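Local coordinates for protein oligogalacturonate lyase (PDB 3PE7) that probably cleaves short oligogalacturonates by beta-elimination in the cytoplasm, using a seven-bladed beta-propeller that binds manganese, at residues D348-V351 against T352-H355. Numbering follows the deposited sequence.
Sequences DRQV and THPH. With MN (manganese (II) ion), chain B; ACT (acetate ion), chain E.
The manganese site of this beta-propeller draws three of its ligands, Q350, H353 and H355, from six residues of the loop that links strands 331-337 and 357-358. The side-chain amide of Q350 binds the metal through OE1, at 2.1 Å. H353 uses ND1 and H355 uses NE2, so the two imidazoles present different nitrogens to the same ion. NE2 of H287, at the start of strand 287-290, completes the protein ligands, and the H287 ring also packs against both loop histidines. An acetate, probably from the crystallisation liquor, occupies the rest of the shell with both oxygens. The Q350 amide serves twice here: while OE1 holds the metal, NE2 donates to acetate O at 3.0 Å, which fixes the rotation of the amide.

A type I beta turn from Q350 to H353 brings the first two of these ligands together, closed by the hydrogen bond from H353 N to Q350 O (2.9 Å), with the donor lying well above the carbonyl plane. Q350 CA sits over one face of the H353 imidazole in a CH-pi contact, 4.0 Å from the ring centroid. With CG anti to its carbonyl carbon (chi1 -70°) and the chain bent at chi2, Q350 then reaches round to the metal, its amide plane turned 71° from the H353 ring. H353 also meets H355: its CB stands 3.3 Å above the H355 ring plane, displaced from the ring centre, while Q350 OE1 approaches that ring at its edge.

Just before the turn, D348 OD1 accepts from Q350 N at 2.8 Å, an Asx turn that leads the chain into the beta turn at Q350. Water 3 joins V351 O to H353 O. Three histidines and a glutamine around manganese form the metal centre of this oligogalacturonate lyase.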
loop_
_atom_site.group_PDB
_atom_site.type_symbol
_atom_site.label_atom_id
_atom_site.label_comp_id
_atom_site.label_asym_id
_atom_site.label_seq_id
_atom_site.Cartn_x
_atom_site.Cartn_y
_atom_site.Cartn_z
ATOM N N ASP A 348 0.976 -9.152 -13.392
ATOM C CA ASP A 348 0.807 -8.244 -12.276
ATOM C C ASP A 348 1.690 -6.998 -12.383
ATOM O O ASP A 348 2.928 -7.082 -12.398
ATOM C CB ASP A 348 1.056 -8.969 -10.957
ATOM C CG ASP A 348 0.519 -8.197 -9.791
ATOM O OD1 ASP A 348 1.137 -7.155 -9.470
ATOM O OD2 ASP A 348 -0.510 -8.614 -9.215
ATOM N N ARG A 349 1.036 -5.843 -12.422
ATOM C CA ARG A 349 1.719 -4.577 -12.650
ATOM C C ARG A 349 2.211 -3.929 -11.362
ATOM O O ARG A 349 2.768 -2.834 -11.421
ATOM C CB ARG A 349 0.796 -3.578 -13.371
ATOM C CG ARG A 349 0.001 -4.130 -14.559
ATOM C CD ARG A 349 0.893 -4.717 -15.585
ATOM N NE ARG A 349 0.200 -5.089 -16.819
ATOM C CZ ARG A 349 0.364 -4.472 -17.985
ATOM N NH1 ARG A 349 1.196 -3.437 -18.091
ATOM N NH2 ARG A 349 -0.299 -4.902 -19.054
ATOM N N GLN A 350 2.006 -4.576 -10.216
ATOM C CA GLN A 350 2.483 -4.029 -8.937
ATOM C C GLN A 350 3.629 -4.828 -8.354
ATOM O O GLN A 350 4.322 -4.358 -7.447
ATOM C CB GLN A 350 1.338 -3.982 -7.898
ATOM C CG GLN A 350 0.244 -2.935 -8.178
ATOM C CD GLN A 350 0.728 -1.510 -8.062
ATOM O OE1 GLN A 350 1.421 -1.139 -7.091
ATOM N NE2 GLN A 350 0.359 -0.676 -9.047
ATOM N N VAL A 351 3.824 -6.045 -8.865
ATOM C CA VAL A 351 4.712 -7.002 -8.189
ATOM C C VAL A 351 6.179 -6.519 -8.061
ATOM O O VAL A 351 6.834 -6.796 -7.054
ATOM C CB VAL A 351 4.595 -8.394 -8.823
ATOM C CG1 VAL A 351 5.238 -8.442 -10.214
ATOM C CG2 VAL A 351 5.186 -9.455 -7.916
ATOM N N THR A 352 6.670 -5.768 -9.055
ATOM C CA THR A 352 8.039 -5.255 -8.980
ATOM C C THR A 352 8.127 -3.863 -8.366
ATOM O O THR A 352 9.217 -3.304 -8.306
ATOM C CB THR A 352 8.726 -5.219 -10.371
ATOM O OG1 THR A 352 7.854 -4.596 -11.316
ATOM C CG2 THR A 352 9.063 -6.650 -10.845
ATOM N N HIS A 353 6.994 -3.308 -7.904
ATOM C CA HIS A 353 7.030 -2.011 -7.203
ATOM C C HIS A 353 7.765 -2.150 -5.866
ATOM O O HIS A 353 7.429 -3.019 -5.077
ATOM C CB HIS A 353 5.615 -1.479 -6.982
ATOM C CG HIS A 353 4.976 -0.952 -8.224
ATOM N ND1 HIS A 353 3.904 -0.082 -8.199
ATOM C CD2 HIS A 353 5.266 -1.162 -9.531
ATOM C CE1 HIS A 353 3.567 0.222 -9.440
ATOM N NE2 HIS A 353 4.382 -0.413 -10.266
ATOM N N PRO A 354 8.773 -1.295 -5.614
ATOM C CA PRO A 354 9.481 -1.446 -4.330
ATOM C C PRO A 354 8.576 -1.255 -3.110
ATOM O O PRO A 354 8.712 -1.994 -2.132
ATOM C CB PRO A 354 10.575 -0.372 -4.396
ATOM C CG PRO A 354 10.849 -0.237 -5.917
ATOM C CD PRO A 354 9.488 -0.397 -6.550
ATOM N N HIS A 355 7.652 -0.291 -3.174
ATOM C CA HIS A 355 6.660 -0.074 -2.106
ATOM C C HIS A 355 7.318 0.042 -0.710
ATOM O O HIS A 355 6.935 -0.685 0.222
ATOM C CB HIS A 355 5.602 -1.213 -2.122
ATOM C CG HIS A 355 4.617 -1.100 -3.248
ATOM N ND1 HIS A 355 3.868 -2.166 -3.690
ATOM C CD2 HIS A 355 4.259 -0.048 -4.021
ATOM C CE1 HIS A 355 3.085 -1.782 -4.683
ATOM N NE2 HIS A 355 3.304 -0.500 -4.906
HETATM MN MN MN B . 2.630 0.553 -6.604
HETATM C C ACT E . 0.634 2.048 -6.768
HETATM O O ACT E . 1.364 1.921 -7.817
HETATM O OXT ACT E . 0.996 1.475 -5.671
HETATM C CH3 ACT E . -0.630 2.838 -6.825
HETATM O O HOH W 1 5.136 -5.237 -11.812
HETATM O O HOH W 2 5.548 -2.347 -12.595
HETATM O O HOH W 3 6.213 -5.381 -4.715
#